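Local structure of choline kinase (Cryptosporidium parvum, 3MES) at residues I298-I306 with D323-F333. The protein probably phosphorylates choline and ethanolamine at the expense of ATP. Numbering follows the deposited sequence.
Sequences IANYFCEYI and DYPCEELRKLF. With MG (magnesium ion), chain M; DME (decamethonium ion), chain K.
F302 holds its CG beside the backbone N (chi1 -73°), whereas F333 sets its CG anti to the backbone N (chi1 -180°), and these two choices bring the rings into an edge-to-face pair between two helices of the largely helical part of this kinase fold. The ring planes stand 73° apart, with F302 CE1 directed at the face of F333, 3.8 Å from F333 CG. Y301 extends the aromatic cluster: its ring runs nearly parallel to that of F333 but slid away, so the two barely overlap. The short helix axes approach only to 12.0 Å, a separation spanned here by the rings of F302 and F333. I298 and R330 take opposite faces of F302; the arginine contributes its aliphatic CG in a CH-pi contact, while its bent chain carries the guanidinium away from the ring, so that only methylene carbon of R330 meets the aromatic face.

Around Y305, the compact ring of P325, just before helix 327-342, directs its CG over the face of the tyrosine in a CH-pi contact, 4.0 Å from the Y305 ring centroid. The Y324 ring crosses F302 obliquely, CE1 3.6 Å from F302 CB, while its hydroxyl hydrogen-bonds E361. Helix 165-179 adds apolar cover to I298, Y301 and F333. On the side turned from this core, E304 joins E271 and Y307 around a magnesium ion and lines the decamethonium pocket. It grips the metal twice, through its carbonyl O at 2.3 Å and its carboxylate OE1 at 2.5 Å.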
ATOM      1  N   ILE B 298     -15.291  -7.669  -5.201  1.00 14.80           N
ATOM      2  CA  ILE B 298     -14.405  -8.320  -4.244  1.00 14.84           C
ATOM      3  C   ILE B 298     -14.399  -9.836  -4.428  1.00 14.88           C
ATOM      4  O   ILE B 298     -13.337 -10.463  -4.455  1.00 14.94           O
ATOM      5  CB  ILE B 298     -14.780  -7.959  -2.788  1.00 14.90           C
ATOM      6  CG1 ILE B 298     -14.614  -6.454  -2.557  1.00 14.74           C
ATOM      7  CG2 ILE B 298     -13.924  -8.746  -1.805  1.00 14.75           C
ATOM      8  CD1 ILE B 298     -15.191  -5.958  -1.243  1.00 14.74           C
ATOM      9  N   ALA B 299     -15.583 -10.424  -4.561  1.00 14.93           N
ATOM     10  CA  ALA B 299     -15.697 -11.866  -4.762  1.00 15.04           C
ATOM     11  C   ALA B 299     -14.975 -12.312  -6.032  1.00 15.09           C
ATOM     12  O   ALA B 299     -14.400 -13.403  -6.079  1.00 15.05           O
ATOM     13  CB  ALA B 299     -17.160 -12.294  -4.794  1.00 14.98           C
ATOM     14  N   ASN B 300     -15.001 -11.470  -7.060  1.00 15.12           N
ATOM     15  CA  ASN B 300     -14.288 -11.782  -8.296  1.00 15.30           C
ATOM     16  C   ASN B 300     -12.784 -11.835  -8.079  1.00 15.25           C
ATOM     17  O   ASN B 300     -12.104 -12.721  -8.593  1.00 15.37           O
ATOM     18  CB  ASN B 300     -14.606 -10.777  -9.402  1.00 15.32           C
ATOM     19  CG  ASN B 300     -13.933 -11.134 -10.711  1.00 15.53           C
ATOM     20  OD1 ASN B 300     -14.362 -12.051 -11.413  1.00 16.13           O
ATOM     21  ND2 ASN B 300     -12.867 -10.418 -11.044  1.00 15.59           N
ATOM     22  N   TYR B 301     -12.267 -10.874  -7.324  1.00 15.30           N
ATOM     23  CA  TYR B 301     -10.855 -10.870  -6.974  1.00 15.38           C
ATOM     24  C   TYR B 301     -10.502 -12.125  -6.177  1.00 15.58           C
ATOM     25  O   TYR B 301      -9.488 -12.777  -6.442  1.00 15.68           O
ATOM     26  CB  TYR B 301     -10.494  -9.612  -6.181  1.00 15.35           C
ATOM     27  CG  TYR B 301      -9.150  -9.710  -5.496  1.00 15.41           C
ATOM     28  CD1 TYR B 301      -7.968  -9.572  -6.218  1.00 15.12           C
ATOM     29  CD2 TYR B 301      -9.062  -9.948  -4.132  1.00 14.81           C
ATOM     30  CE1 TYR B 301      -6.738  -9.670  -5.595  1.00 14.77           C
ATOM     31  CE2 TYR B 301      -7.841 -10.045  -3.503  1.00 14.75           C
ATOM     32  CZ  TYR B 301      -6.683  -9.908  -4.236  1.00 14.65           C
ATOM     33  OH  TYR B 301      -5.468 -10.008  -3.602  1.00 14.38           O
ATOM     34  N   PHE B 302     -11.341 -12.467  -5.203  1.00 15.53           N
ATOM     35  CA  PHE B 302     -11.116 -13.674  -4.417  1.00 15.69           C
ATOM     36  C   PHE B 302     -11.030 -14.900  -5.319  1.00 15.84           C
ATOM     37  O   PHE B 302     -10.219 -15.794  -5.086  1.00 15.95           O
ATOM     38  CB  PHE B 302     -12.215 -13.871  -3.362  1.00 15.58           C
ATOM     39  CG  PHE B 302     -12.122 -12.926  -2.197  1.00 15.35           C
ATOM     40  CD1 PHE B 302     -10.952 -12.235  -1.938  1.00 15.88           C
ATOM     41  CD2 PHE B 302     -13.197 -12.750  -1.343  1.00 15.66           C
ATOM     42  CE1 PHE B 302     -10.860 -11.370  -0.862  1.00 15.83           C
ATOM     43  CE2 PHE B 302     -13.113 -11.891  -0.262  1.00 15.35           C
ATOM     44  CZ  PHE B 302     -11.944 -11.201  -0.020  1.00 15.67           C
ATOM     45  N   CYS B 303     -11.862 -14.936  -6.356  1.00 16.03           N
ATOM     46  CA  CYS B 303     -11.911 -16.088  -7.256  1.00 16.24           C
ATOM     47  C   CYS B 303     -10.638 -16.265  -8.081  1.00 16.44           C
ATOM     48  O   CYS B 303     -10.254 -17.389  -8.407  1.00 16.42           O
ATOM     49  CB  CYS B 303     -13.116 -15.994  -8.191  1.00 16.24           C
ATOM     50  SG  CYS B 303     -14.693 -16.463  -7.449  1.00 16.30           S
ATOM     51  N   GLU B 304      -9.997 -15.156  -8.434  1.00 16.73           N
ATOM     52  CA  GLU B 304      -8.795 -15.210  -9.261  1.00 16.93           C
ATOM     53  C   GLU B 304      -7.653 -15.896  -8.524  1.00 17.21           C
ATOM     54  O   GLU B 304      -6.636 -16.247  -9.123  1.00 17.32           O
ATOM     55  CB  GLU B 304      -8.382 -13.808  -9.712  1.00 16.90           C
ATOM     56  CG  GLU B 304      -9.278 -13.222 -10.787  1.00 16.70           C
ATOM     57  CD  GLU B 304      -9.175 -13.975 -12.100  1.00 16.76           C
ATOM     58  OE1 GLU B 304      -8.266 -14.824 -12.229  1.00 16.39           O
ATOM     59  OE2 GLU B 304     -10.000 -13.719 -13.001  1.00 16.69           O
ATOM     60  N   TYR B 305      -7.821 -16.083  -7.221  1.00 17.53           N
ATOM     61  CA  TYR B 305      -6.855 -16.842  -6.441  1.00 17.94           C
ATOM     62  C   TYR B 305      -6.723 -18.244  -7.023  1.00 18.24           C
ATOM     63  O   TYR B 305      -5.692 -18.897  -6.869  1.00 18.30           O
ATOM     64  CB  TYR B 305      -7.287 -16.920  -4.973  1.00 17.88           C
ATOM     65  CG  TYR B 305      -6.861 -15.730  -4.141  1.00 17.48           C
ATOM     66  CD1 TYR B 305      -5.902 -15.864  -3.145  1.00 17.06           C
ATOM     67  CD2 TYR B 305      -7.411 -14.475  -4.357  1.00 17.24           C
ATOM     68  CE1 TYR B 305      -5.507 -14.781  -2.384  1.00 16.81           C
ATOM     69  CE2 TYR B 305      -7.022 -13.386  -3.601  1.00 16.92           C
ATOM     70  CZ  TYR B 305      -6.072 -13.544  -2.617  1.00 16.92           C
ATOM     71  OH  TYR B 305      -5.680 -12.460  -1.865  1.00 17.12           O
ATOM     72  N   ILE B 306      -7.773 -18.686  -7.707  1.00 18.63           N
ATOM     73  CA  ILE B 306      -7.859 -20.053  -8.212  1.00 19.07           C
ATOM     74  C   ILE B 306      -7.276 -20.225  -9.614  1.00 19.45           C
ATOM     75  O   ILE B 306      -6.849 -21.319  -9.983  1.00 19.44           O
ATOM     76  CB  ILE B 306      -9.322 -20.535  -8.239  1.00 19.03           C
ATOM     77  CG1 ILE B 306      -9.920 -20.514  -6.828  1.00 19.10           C
ATOM     78  CG2 ILE B 306      -9.415 -21.923  -8.856  1.00 18.88           C
ATOM     79  CD1 ILE B 306     -11.437 -20.644  -6.800  1.00 18.87           C
ATOM     80  N   ASP B 323      -7.222 -23.201  -3.497  1.00 21.55           N
ATOM     81  CA  ASP B 323      -6.450 -21.972  -3.361  1.00 21.18           C
ATOM     82  C   ASP B 323      -7.327 -20.759  -3.063  1.00 20.88           C
ATOM     83  O   ASP B 323      -6.823 -19.701  -2.682  1.00 20.82           O
ATOM     84  CB  ASP B 323      -5.585 -21.725  -4.604  1.00 21.28           C
ATOM     85  CG  ASP B 323      -4.300 -22.541  -4.594  1.00 21.31           C
ATOM     86  OD1 ASP B 323      -4.111 -23.345  -3.660  1.00 21.57           O
ATOM     87  OD2 ASP B 323      -3.475 -22.374  -5.517  1.00 21.27           O
ATOM     88  N   TYR B 324      -8.635 -20.904  -3.242  1.00 20.35           N
ATOM     89  CA  TYR B 324      -9.545 -19.837  -2.851  1.00 19.92           C
ATOM     90  C   TYR B 324      -9.153 -19.408  -1.441  1.00 19.84           C
ATOM     91  O   TYR B 324      -8.986 -20.253  -0.562  1.00 19.86           O
ATOM     92  CB  TYR B 324     -10.998 -20.310  -2.890  1.00 19.75           C
ATOM     93  CG  TYR B 324     -11.993 -19.193  -2.683  1.00 19.10           C
ATOM     94  CD1 TYR B 324     -12.363 -18.366  -3.737  1.00 18.51           C
ATOM     95  CD2 TYR B 324     -12.551 -18.954  -1.434  1.00 18.28           C
ATOM     96  CE1 TYR B 324     -13.262 -17.336  -3.554  1.00 17.90           C
ATOM     97  CE2 TYR B 324     -13.453 -17.924  -1.240  1.00 17.67           C
ATOM     98  CZ  TYR B 324     -13.805 -17.118  -2.304  1.00 17.67           C
ATOM     99  OH  TYR B 324     -14.706 -16.090  -2.125  1.00 16.86           O
ATOM    100  N   PRO B 325      -8.991 -18.095  -1.223  1.00 19.69           N
ATOM    101  CA  PRO B 325      -8.443 -17.580   0.032  1.00 19.57           C
ATOM    102  C   PRO B 325      -9.242 -18.032   1.249  1.00 19.44           C
ATOM    103  O   PRO B 325     -10.472 -18.046   1.212  1.00 19.47           O
ATOM    104  CB  PRO B 325      -8.535 -16.057  -0.134  1.00 19.61           C
ATOM    105  CG  PRO B 325      -9.538 -15.839  -1.218  1.00 19.62           C
ATOM    106  CD  PRO B 325      -9.403 -17.012  -2.132  1.00 19.74           C
ATOM    107  N   CYS B 326      -8.538 -18.399   2.316  1.00 19.18           N
ATOM    108  CA  CYS B 326      -9.180 -18.849   3.545  1.00 18.93           C
ATOM    109  C   CYS B 326     -10.007 -17.729   4.169  1.00 18.83           C
ATOM    110  O   CYS B 326      -9.876 -16.562   3.799  1.00 18.72           O
ATOM    111  CB  CYS B 326      -8.134 -19.347   4.543  1.00 18.82           C
ATOM    112  SG  CYS B 326      -7.039 -18.050   5.163  1.00 18.83           S
ATOM    113  N   GLU B 327     -10.852 -18.089   5.128  1.00 18.73           N
ATOM    114  CA  GLU B 327     -11.763 -17.126   5.730  1.00 18.62           C
ATOM    115  C   GLU B 327     -11.043 -15.996   6.457  1.00 18.37           C
ATOM    116  O   GLU B 327     -11.523 -14.868   6.482  1.00 18.40           O
ATOM    117  CB  GLU B 327     -12.726 -17.822   6.690  1.00 18.74           C
ATOM    118  CG  GLU B 327     -13.841 -16.919   7.166  1.00 19.33           C
ATOM    119  CD  GLU B 327     -14.561 -17.475   8.368  1.00 20.06           C
ATOM    120  OE1 GLU B 327     -13.986 -18.347   9.052  1.00 20.28           O
ATOM    121  OE2 GLU B 327     -15.701 -17.035   8.630  1.00 20.98           O
ATOM    122  N   GLU B 328      -9.899 -16.298   7.061  1.00 18.19           N
ATOM    123  CA  GLU B 328      -9.158 -15.281   7.791  1.00 18.09           C
ATOM    124  C   GLU B 328      -8.593 -14.229   6.842  1.00 18.05           C
ATOM    125  O   GLU B 328      -8.751 -13.029   7.071  1.00 18.06           O
ATOM    126  CB  GLU B 328      -8.041 -15.904   8.631  1.00 18.10           C
ATOM    127  CG  GLU B 328      -7.344 -14.906   9.544  1.00 18.17           C
ATOM    128  CD  GLU B 328      -6.339 -15.555  10.473  1.00 18.41           C
ATOM    129  OE1 GLU B 328      -5.994 -16.739  10.263  1.00 18.98           O
ATOM    130  OE2 GLU B 328      -5.892 -14.878  11.419  1.00 18.51           O
ATOM    131  N   LEU B 329      -7.940 -14.681   5.774  1.00 18.05           N
ATOM    132  CA  LEU B 329      -7.407 -13.767   4.770  1.00 18.14           C
ATOM    133  C   LEU B 329      -8.506 -12.852   4.248  1.00 18.28           C
ATOM    134  O   LEU B 329      -8.332 -11.636   4.174  1.00 18.39           O
ATOM    135  CB  LEU B 329      -6.783 -14.531   3.600  1.00 18.08           C
ATOM    136  CG  LEU B 329      -6.083 -13.618   2.585  1.00 18.15           C
ATOM    137  CD1 LEU B 329      -4.893 -12.929   3.237  1.00 17.53           C
ATOM    138  CD2 LEU B 329      -5.649 -14.379   1.338  1.00 17.78           C
ATOM    139  N   ARG B 330      -9.637 -13.449   3.890  1.00 18.38           N
ATOM    140  CA  ARG B 330     -10.772 -12.699   3.375  1.00 18.57           C
ATOM    141  C   ARG B 330     -11.181 -11.587   4.344  1.00 18.73           C
ATOM    142  O   ARG B 330     -11.396 -10.444   3.935  1.00 18.76           O
ATOM    143  CB  ARG B 330     -11.949 -13.642   3.088  1.00 18.50           C
ATOM    144  CG  ARG B 330     -11.794 -14.467   1.810  1.00 18.58           C
ATOM    145  CD  ARG B 330     -12.463 -15.838   1.936  1.00 19.03           C
ATOM    146  NE  ARG B 330     -13.810 -15.735   2.491  1.00 19.39           N
ATOM    147  CZ  ARG B 330     -14.482 -16.745   3.032  1.00 18.87           C
ATOM    148  NH1 ARG B 330     -15.701 -16.542   3.510  1.00 18.92           N
ATOM    149  NH2 ARG B 330     -13.941 -17.954   3.102  1.00 18.49           N
ATOM    150  N   LYS B 331     -11.271 -11.924   5.629  1.00 18.86           N
ATOM    151  CA  LYS B 331     -11.661 -10.955   6.656  1.00 18.91           C
ATOM    152  C   LYS B 331     -10.664  -9.811   6.815  1.00 18.75           C
ATOM    153  O   LYS B 331     -11.048  -8.679   7.100  1.00 18.67           O
ATOM    154  CB  LYS B 331     -11.867 -11.650   8.002  1.00 19.04           C
ATOM    155  CG  LYS B 331     -13.011 -12.634   8.004  1.00 19.64           C
ATOM    156  CD  LYS B 331     -13.466 -12.944   9.418  1.00 20.82           C
ATOM    157  CE  LYS B 331     -14.670 -13.873   9.401  1.00 21.57           C
ATOM    158  NZ  LYS B 331     -15.275 -14.035  10.754  1.00 22.30           N
ATOM    159  N   LEU B 332      -9.380 -10.111   6.652  1.00 18.72           N
ATOM    160  CA  LEU B 332      -8.363  -9.067   6.665  1.00 18.59           C
ATOM    161  C   LEU B 332      -8.580  -8.131   5.482  1.00 18.37           C
ATOM    162  O   LEU B 332      -8.533  -6.909   5.623  1.00 18.34           O
ATOM    163  CB  LEU B 332      -6.963  -9.676   6.619  1.00 18.72           C
ATOM    164  CG  LEU B 332      -6.583 -10.509   7.844  1.00 19.05           C
ATOM    165  CD1 LEU B 332      -5.221 -11.164   7.655  1.00 19.41           C
ATOM    166  CD2 LEU B 332      -6.604  -9.646   9.100  1.00 19.21           C
ATOM    167  N   PHE B 333      -8.830  -8.710   4.315  1.00 18.19           N
ATOM    168  CA  PHE B 333      -9.091  -7.919   3.122  1.00 17.98           C
ATOM    169  C   PHE B 333     -10.253  -6.971   3.375  1.00 17.95           C
ATOM    170  O   PHE B 333     -10.151  -5.763   3.150  1.00 17.93           O
ATOM    171  CB  PHE B 333      -9.415  -8.831   1.939  1.00 17.86           C
ATOM    172  CG  PHE B 333      -9.695  -8.090   0.661  1.00 17.91           C
ATOM    173  CD1 PHE B 333      -8.716  -7.964  -0.310  1.00 17.97           C
ATOM    174  CD2 PHE B 333     -10.937  -7.522   0.430  1.00 18.05           C
ATOM    175  CE1 PHE B 333      -8.971  -7.287  -1.488  1.00 18.11           C
ATOM    176  CE2 PHE B 333     -11.197  -6.843  -0.745  1.00 17.90           C
ATOM    177  CZ  PHE B 333     -10.214  -6.726  -1.706  1.00 17.79           C
TER
HETATM  178 MG    MG M 429      -6.098 -15.422 -11.245  1.00 18.04          MG
HETATM  179  N1  DME K 427      -0.505 -14.077 -20.523  1.00 35.08           N
HETATM  180  C2  DME K 427      -1.284 -14.432 -21.721  1.00 34.56           C
HETATM  181  C3  DME K 427      -2.718 -13.911 -21.581  1.00 34.08           C
HETATM  182  C4  DME K 427      -3.648 -14.579 -22.601  1.00 33.74           C
HETATM  183  C5  DME K 427      -5.073 -14.020 -22.514  1.00 33.38           C
HETATM  184  C6  DME K 427      -5.763 -14.446 -21.213  1.00 32.78           C
HETATM  185  C7  DME K 427      -6.972 -15.347 -21.491  1.00 32.13           C
HETATM  186  C8  DME K 427      -8.261 -14.729 -20.943  1.00 31.75           C
HETATM  187  C9  DME K 427      -8.575 -15.234 -19.533  1.00 31.30           C
HETATM  188  C10 DME K 427      -9.086 -14.094 -18.647  1.00 30.85           C
HETATM  189  C11 DME K 427     -10.128 -14.601 -17.649  1.00 30.49           C
HETATM  190  N12 DME K 427     -10.670 -13.475 -16.871  1.00 30.30           N
HETATM  191  C13 DME K 427       0.429 -15.168 -20.195  1.00 34.83           C
HETATM  192  C14 DME K 427       0.255 -12.845 -20.788  1.00 34.96           C
HETATM  193  C15 DME K 427      -1.418 -13.863 -19.388  1.00 34.87           C
HETATM  194  C16 DME K 427      -9.581 -12.766 -16.183  1.00 30.11           C
HETATM  195  C17 DME K 427     -11.359 -12.546 -17.779  1.00 29.74           C
HETATM  196  C18 DME K 427     -11.614 -13.995 -15.867  1.00 30.07           C